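Local coordinates for protein beta sliding clamp (Borrelia burgdorferi, PDB 6DJ8) that probably forms a head-to-tail, ring-shaped homodimer around DNA that tethers DNA polymerases and other proteins to it and gives them processivity, at residues A[222-225]-A[226-230]; A[289-292]-A[293-296]; A[344-348]-A[349-353]. All coordinates share one frame; numbering follows the deposited sequence.

Contact 1. Residues A[222-225]-A[226-230]; sequences VKIF and NFLKH
The opening turns of helix 223-231, in the central of the chain's three domains, bring F225 and L228 side by side on the buried side. Their apolar branches run the same way, and CD1 of the L228 side chain lies 4.1 Å from CD1 of the F225 ring. I224, just before F225, brings CG1 within 4.3 Å of L228 CD1, while I224 CG2 sits 3.8 Å above one face of the F225 ring, offset toward its rim. L228 turns CG to the backbone-N side (chi1 -82°), which sets CG 3.2 Å from the carbonyl oxygen I224 O. That oxygen is also the acceptor for L228 N at 2.8 Å, in one of four consecutive i to i+4 bonds. The first of these runs from N226 N to V222 O, which also accepts from F225 N, three residues on, at 2.8 Å. F227 CB lies 3.4 Å from I224 O, while the end of the side chain leads away from the preceding turn. Around this helix, F160 and I164 of helix 157-167 pack on F225, whose ring also meets F247. I256 of strand 254-259 touches I224, F227 and L228, and V249 and F251 of strand 246-251 also touch L228.

Contact 2. Residues A[289-292]-A[293-296]; sequences DRLA and RVNL
D289 and R293, one turn apart near the C-terminal end of helix 284-294, are joined by a bidentate salt bridge at the interface with the second subunit. R293 comes side-on: NE reaches D289 OD1 at 2.7 Å and NH1 reaches D289 OD2 at 2.8 Å, the latter on the syn lone pair. The carboxylate and guanidinium planes are 44° apart, and NE meets OD1 from above the carboxylate plane. R290 NH1 bonds to the same OD1 from the opposite face, at 2.7 Å, making a three-residue network in which the shared carboxylate probably offsets the nearness of the two arginines. The second subunit adds N94 and A92, bonded to R293, and F95, which makes a cation-pi contact with R290.

The helix is packed more closely on its inner side, where L291 CD2 lies 4.2 Å from V294 CG1 and both residues rest on L304. V294 N also makes a nearly straight bond (172°) to R290 O. The other side is looser: A292 is exposed, and its carbonyl is linked through solvent to N295, whose OD1 is bonded to R302. A single water donates to A292 O at 2.7 Å and accepts from N295 ND2 at 3.0 Å.

Contact 3. Residues A[344-348]-A[349-353]; sequences MAINI and SYFVE
N347 and Y350 make an amide-on-ring stack where strand 342-347 of the C-terminal domain turns into helix 348-355. The N347 amide and the Y350 ring are 14° from parallel, and N347 ND2 sits over the centre of one ring face, 3.6 Å above its plane. Closer to the backbone, N347 CB comes within 3.4 Å of Y350 CD2 at the rim. N347 reaches this place with CG anti to its own backbone N (chi1 -178°), which turns the side chain toward the first turn of the helix. There N347 is the N-cap: OD1 accepts from Y350 N at 3.0 Å, the donor standing well above the carbonyl plane, and more weakly from S349 N. One oxygen thus serves two N-H groups at the helix start, while N347 O takes F351 N in the first i to i+4 bond. The short segments 344-347 and 349-353 run 69° apart; I346 crosses F351 at about a right angle, with its CD1 over one ring face, 4.2 Å from F351 CG. I348 and V352 run side by side one turn apart, and I348 CG1 and V352 CG2 are 3.9 Å apart. The hydroxyls at the polar ends are bonded elsewhere in the chain, S349 OG to R302 and Y350 OH to N199, and L287 and L291 of helix 284-294 pack against F351.

In the fold
From the N terminus, contact 1 comes first, in the central domain, followed by contacts 2 and 3 in the C-terminal domain. Each joins consecutive segments, so none closes a loop, and the three follow in series without nesting or crossing. Contact 1 stands apart, its centre about 29 Å from that of contact 2 and about 24 Å from that of contact 3. Contacts 2 and 3 touch: I348 CD1 packs 3.8 Å from V294 CG1 and 3.6 Å from L291 O, so the end of helix 284-294 rests on the start of helix 348-355. Of the three, contact 2 alone meets the second subunit, while contact 3 joins helix 348-355 to strand 342-347.

Contact 1. Residues A[222-225]-A[226-230]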
loop_
_atom_site.group_PDB
_atom_site.type_symbol
_atom_site.label_atom_id
_atom_site.label_comp_id
_atom_site.label_asym_id
_atom_site.label_seq_id
_atom_site.Cartn_x
_atom_site.Cartn_y
_atom_site.Cartn_z
ATOM N N VAL A 222 2.956 18.969 18.010
ATOM C CA VAL A 222 3.671 18.624 16.796
ATOM C C VAL A 222 2.722 18.431 15.608
ATOM O O VAL A 222 3.146 18.593 14.460
ATOM C CB VAL A 222 4.551 17.377 17.027
ATOM C CG1 VAL A 222 3.683 16.094 17.233
ATOM C CG2 VAL A 222 5.517 17.209 15.854
ATOM N N LYS A 223 1.450 18.106 15.837
ATOM C CA LYS A 223 0.593 17.737 14.700
ATOM C C LYS A 223 0.583 18.824 13.631
ATOM O O LYS A 223 0.687 18.522 12.435
ATOM C CB LYS A 223 -0.831 17.432 15.160
ATOM C CG LYS A 223 -1.796 17.100 14.007
ATOM C CD LYS A 223 -3.183 16.776 14.514
ATOM C CE LYS A 223 -4.127 16.361 13.362
ATOM N NZ LYS A 223 -5.507 16.135 13.884
ATOM N N ILE A 224 0.539 20.103 14.040
ATOM C CA ILE A 224 0.484 21.153 13.025
ATOM C C ILE A 224 1.726 21.131 12.144
ATOM O O ILE A 224 1.654 21.474 10.957
ATOM C CB ILE A 224 0.260 22.552 13.649
ATOM C CG1 ILE A 224 -0.152 23.526 12.537
ATOM C CG2 ILE A 224 1.527 23.051 14.348
ATOM C CD1 ILE A 224 -0.608 24.882 13.035
ATOM N N PHE A 225 2.875 20.695 12.680
ATOM C CA PHE A 225 4.069 20.660 11.843
ATOM C C PHE A 225 4.023 19.505 10.849
ATOM O O PHE A 225 4.460 19.657 9.707
ATOM C CB PHE A 225 5.326 20.603 12.721
ATOM C CG PHE A 225 5.470 21.828 13.568
ATOM C CD1 PHE A 225 5.846 23.027 12.990
ATOM C CD2 PHE A 225 5.110 21.818 14.902
ATOM C CE1 PHE A 225 5.922 24.194 13.752
ATOM C CE2 PHE A 225 5.188 22.965 15.658
ATOM C CZ PHE A 225 5.594 24.161 15.078
ATOM N N ASN A 226 3.510 18.346 11.259
ATOM C CA ASN A 226 3.294 17.278 10.280
ATOM C C ASN A 226 2.361 17.753 9.176
ATOM O O ASN A 226 2.645 17.567 7.992
ATOM C CB ASN A 226 2.747 16.036 10.978
ATOM C CG ASN A 226 3.774 15.426 11.926
ATOM O OD1 ASN A 226 4.968 15.472 11.642
ATOM N ND2 ASN A 226 3.320 14.856 13.045
ATOM N N PHE A 227 1.312 18.488 9.547
ATOM C CA PHE A 227 0.370 19.036 8.565
ATOM C C PHE A 227 1.065 20.005 7.611
ATOM O O PHE A 227 0.941 19.905 6.379
ATOM C CB PHE A 227 -0.747 19.741 9.341
ATOM C CG PHE A 227 -1.861 20.278 8.506
ATOM C CD1 PHE A 227 -2.385 19.540 7.453
ATOM C CD2 PHE A 227 -2.446 21.490 8.838
ATOM C CE1 PHE A 227 -3.458 20.029 6.710
ATOM C CE2 PHE A 227 -3.517 21.988 8.104
ATOM C CZ PHE A 227 -4.017 21.252 7.036
ATOM N N LEU A 228 1.836 20.929 8.184
ATOM C CA LEU A 228 2.478 21.999 7.436
ATOM C C LEU A 228 3.445 21.468 6.390
ATOM O O LEU A 228 3.566 22.042 5.301
ATOM C CB LEU A 228 3.251 22.895 8.409
ATOM C CG LEU A 228 2.443 23.957 9.135
ATOM C CD1 LEU A 228 3.294 24.538 10.229
ATOM C CD2 LEU A 228 2.088 25.004 8.121
ATOM N N LYS A 229 4.198 20.422 6.727
ATOM C CA LYS A 229 5.211 19.977 5.781
ATOM C C LYS A 229 4.575 19.439 4.506
ATOM O O LYS A 229 5.205 19.491 3.447
ATOM C CB LYS A 229 6.163 18.961 6.424
ATOM C CG LYS A 229 5.556 17.703 7.015
ATOM C CD LYS A 229 6.673 16.858 7.617
ATOM C CE LYS A 229 6.196 15.934 8.727
ATOM N NZ LYS A 229 7.355 15.405 9.517
ATOM N N HIS A 230 3.323 18.990 4.570
ATOM C CA HIS A 230 2.559 18.643 3.375
ATOM C C HIS A 230 2.045 19.880 2.632
ATOM O O HIS A 230 1.776 19.798 1.427
ATOM C CB HIS A 230 1.390 17.731 3.770
ATOM C CG HIS A 230 0.488 17.356 2.632
ATOM N ND1 HIS A 230 0.961 16.900 1.419
ATOM C CD2 HIS A 230 -0.863 17.372 2.525
ATOM C CE1 HIS A 230 -0.057 16.652 0.615
ATOM N NE2 HIS A 230 -1.175 16.929 1.261
#

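Contact 2. Residues A[289-292]-A[293-296]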
loop_
_atom_site.group_PDB
_atom_site.type_symbol
_atom_site.label_atom_id
_atom_site.label_comp_id
_atom_site.label_asym_id
_atom_site.label_seq_id
_atom_site.Cartn_x
_atom_site.Cartn_y
_atom_site.Cartn_z
ATOM N N ASP A 289 21.972 1.330 4.273
ATOM C CA ASP A 289 21.796 0.018 3.651
ATOM C C ASP A 289 21.976 -1.104 4.671
ATOM O O ASP A 289 21.167 -2.037 4.734
ATOM C CB ASP A 289 22.785 -0.124 2.493
ATOM C CG ASP A 289 22.858 -1.532 1.953
ATOM O OD1 ASP A 289 23.603 -2.354 2.518
ATOM O OD2 ASP A 289 22.157 -1.820 0.966
ATOM N N ARG A 290 23.019 -1.008 5.502
ATOM C CA ARG A 290 23.315 -2.069 6.460
ATOM C C ARG A 290 22.287 -2.127 7.580
ATOM O O ARG A 290 21.960 -3.219 8.074
ATOM C CB ARG A 290 24.717 -1.880 7.046
ATOM C CG ARG A 290 25.830 -1.961 6.007
ATOM C CD ARG A 290 25.712 -3.187 5.088
ATOM N NE ARG A 290 26.960 -3.391 4.342
ATOM C CZ ARG A 290 27.190 -2.933 3.114
ATOM N NH1 ARG A 290 26.251 -2.251 2.473
ATOM N NH2 ARG A 290 28.353 -3.169 2.519
ATOM N N LEU A 291 21.784 -0.966 8.012
ATOM C CA LEU A 291 20.746 -0.966 9.038
ATOM C C LEU A 291 19.484 -1.637 8.521
ATOM O O LEU A 291 18.767 -2.305 9.277
ATOM C CB LEU A 291 20.433 0.470 9.500
ATOM C CG LEU A 291 21.544 1.070 10.370
ATOM C CD1 LEU A 291 21.286 2.550 10.638
ATOM C CD2 LEU A 291 21.635 0.306 11.678
ATOM N N ALA A 292 19.181 -1.441 7.238
ATOM C CA ALA A 292 18.010 -2.102 6.672
ATOM C C ALA A 292 18.200 -3.614 6.634
ATOM O O ALA A 292 17.228 -4.367 6.753
ATOM C CB ALA A 292 17.710 -1.554 5.278
ATOM N N ARG A 293 19.440 -4.077 6.475
ATOM C CA ARG A 293 19.669 -5.516 6.456
ATOM C C ARG A 293 19.672 -6.094 7.866
ATOM O O ARG A 293 19.011 -7.108 8.121
ATOM C CB ARG A 293 20.966 -5.825 5.723
ATOM C CG ARG A 293 20.927 -5.326 4.307
ATOM C CD ARG A 293 22.289 -5.364 3.657
ATOM N NE ARG A 293 22.243 -4.653 2.391
ATOM C CZ ARG A 293 21.719 -5.177 1.289
ATOM N NH1 ARG A 293 21.700 -4.477 0.168
ATOM N NH2 ARG A 293 21.206 -6.405 1.324
ATOM N N VAL A 294 20.389 -5.452 8.802
ATOM C CA VAL A 294 20.454 -5.996 10.158
ATOM C C VAL A 294 19.095 -5.889 10.827
ATOM O O VAL A 294 18.743 -6.720 11.679
ATOM C CB VAL A 294 21.565 -5.295 10.985
ATOM C CG1 VAL A 294 21.121 -3.906 11.484
ATOM C CG2 VAL A 294 21.961 -6.144 12.171
ATOM N N ASN A 295 18.282 -4.913 10.412
ATOM C CA ASN A 295 16.912 -4.816 10.903
ATOM C C ASN A 295 16.164 -6.139 10.766
ATOM O O ASN A 295 15.267 -6.424 11.562
ATOM C CB ASN A 295 16.141 -3.747 10.127
ATOM C CG ASN A 295 14.761 -3.506 10.695
ATOM O OD1 ASN A 295 14.607 -3.269 11.893
ATOM N ND2 ASN A 295 13.737 -3.611 9.839
ATOM N N LEU A 296 16.527 -6.967 9.781
ATOM C CA LEU A 296 15.813 -8.234 9.615
ATOM C C LEU A 296 16.121 -9.213 10.733
ATOM O O LEU A 296 15.499 -10.282 10.789
ATOM C CB LEU A 296 16.156 -8.849 8.256
ATOM C CG LEU A 296 15.622 -8.023 7.081
ATOM C CD1 LEU A 296 16.233 -8.487 5.766
ATOM C CD2 LEU A 296 14.099 -8.118 7.023
HETATM O O HOH W 1 14.551 -3.796 6.917
#

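Contact 3. Residues A[344-348]-A[349-353]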
loop_
_atom_site.group_PDB
_atom_site.type_symbol
_atom_site.label_atom_id
_atom_site.label_comp_id
_atom_site.label_asym_id
_atom_site.label_seq_id
_atom_site.Cartn_x
_atom_site.Cartn_y
_atom_site.Cartn_z
ATOM N N MET A 344 27.411 -1.049 22.700
ATOM C CA MET A 344 26.184 -0.412 23.225
ATOM C C MET A 344 24.964 -0.892 22.447
ATOM O O MET A 344 25.100 -1.310 21.325
ATOM C CB MET A 344 26.270 1.099 23.058
ATOM C CG MET A 344 26.349 1.479 21.625
ATOM S SD MET A 344 26.207 3.213 21.371
ATOM C CE MET A 344 27.702 3.765 22.174
ATOM N N ALA A 345 23.819 -0.830 23.097
ATOM C CA ALA A 345 22.555 -1.164 22.474
ATOM C C ALA A 345 21.793 0.121 22.190
ATOM O O ALA A 345 21.838 1.072 22.985
ATOM C CB ALA A 345 21.725 -2.089 23.372
ATOM N N ILE A 346 21.087 0.140 21.060
ATOM C CA ILE A 346 20.339 1.310 20.622
ATOM C C ILE A 346 19.070 0.840 19.931
ATOM O O ILE A 346 19.025 -0.249 19.355
ATOM C CB ILE A 346 21.164 2.203 19.676
ATOM C CG1 ILE A 346 20.477 3.550 19.479
ATOM C CG2 ILE A 346 21.374 1.529 18.340
ATOM C CD1 ILE A 346 21.300 4.533 18.681
ATOM N N ASN A 347 18.024 1.655 20.036
ATOM C CA ASN A 347 16.763 1.412 19.332
ATOM C C ASN A 347 16.970 1.640 17.843
ATOM O O ASN A 347 17.185 2.777 17.402
ATOM C CB ASN A 347 15.701 2.352 19.895
ATOM C CG ASN A 347 14.330 2.142 19.266
ATOM O OD1 ASN A 347 14.196 2.082 18.050
ATOM N ND2 ASN A 347 13.305 2.065 20.107
ATOM N N ILE A 348 16.887 0.567 17.055
ATOM C CA ILE A 348 17.171 0.692 15.628
ATOM C C ILE A 348 16.162 1.592 14.933
ATOM O O ILE A 348 16.501 2.267 13.952
ATOM C CB ILE A 348 17.221 -0.693 14.942
ATOM C CG1 ILE A 348 17.810 -0.545 13.536
ATOM C CG2 ILE A 348 15.827 -1.299 14.849
ATOM C CD1 ILE A 348 18.167 -1.891 12.852
ATOM N N SER A 349 14.915 1.640 15.409
ATOM C CA SER A 349 13.965 2.536 14.748
ATOM C C SER A 349 14.373 3.995 14.955
ATOM O O SER A 349 14.348 4.795 14.012
ATOM C CB SER A 349 12.547 2.284 15.262
ATOM O OG SER A 349 12.082 1.009 14.854
ATOM N N TYR A 350 14.791 4.346 16.173
ATOM C CA TYR A 350 15.282 5.706 16.427
ATOM C C TYR A 350 16.476 6.022 15.543
ATOM O O TYR A 350 16.555 7.096 14.935
ATOM C CB TYR A 350 15.666 5.860 17.893
ATOM C CG TYR A 350 14.532 5.788 18.894
ATOM C CD1 TYR A 350 13.204 5.916 18.496
ATOM C CD2 TYR A 350 14.801 5.610 20.256
ATOM C CE1 TYR A 350 12.173 5.846 19.419
ATOM C CE2 TYR A 350 13.786 5.545 21.185
ATOM C CZ TYR A 350 12.469 5.670 20.758
ATOM O OH TYR A 350 11.451 5.608 21.677
ATOM N N PHE A 351 17.427 5.090 15.475
ATOM C CA PHE A 351 18.639 5.283 14.687
ATOM C C PHE A 351 18.284 5.526 13.227
ATOM O O PHE A 351 18.696 6.524 12.623
ATOM C CB PHE A 351 19.530 4.035 14.846
ATOM C CG PHE A 351 20.992 4.232 14.505
ATOM C CD1 PHE A 351 21.533 5.495 14.289
ATOM C CD2 PHE A 351 21.832 3.127 14.414
ATOM C CE1 PHE A 351 22.890 5.648 13.982
ATOM C CE2 PHE A 351 23.207 3.272 14.121
ATOM C CZ PHE A 351 23.730 4.525 13.893
ATOM N N VAL A 352 17.469 4.633 12.660
ATOM C CA VAL A 352 17.085 4.732 11.252
ATOM C C VAL A 352 16.286 6.005 11.006
ATOM O O VAL A 352 16.523 6.722 10.027
ATOM C CB VAL A 352 16.278 3.486 10.822
ATOM C CG1 VAL A 352 15.638 3.702 9.453
ATOM C CG2 VAL A 352 17.164 2.225 10.827
ATOM N N GLU A 353 15.300 6.287 11.872
ATOM C CA GLU A 353 14.515 7.505 11.690
ATOM C C GLU A 353 15.409 8.729 11.692
ATOM O O GLU A 353 15.222 9.647 10.889
ATOM C CB GLU A 353 13.465 7.653 12.786
ATOM C CG GLU A 353 12.070 7.526 12.334
ATOM C CD GLU A 353 11.101 8.159 13.319
ATOM O OE1 GLU A 353 10.146 8.839 12.848
ATOM O OE2 GLU A 353 11.310 7.976 14.549
#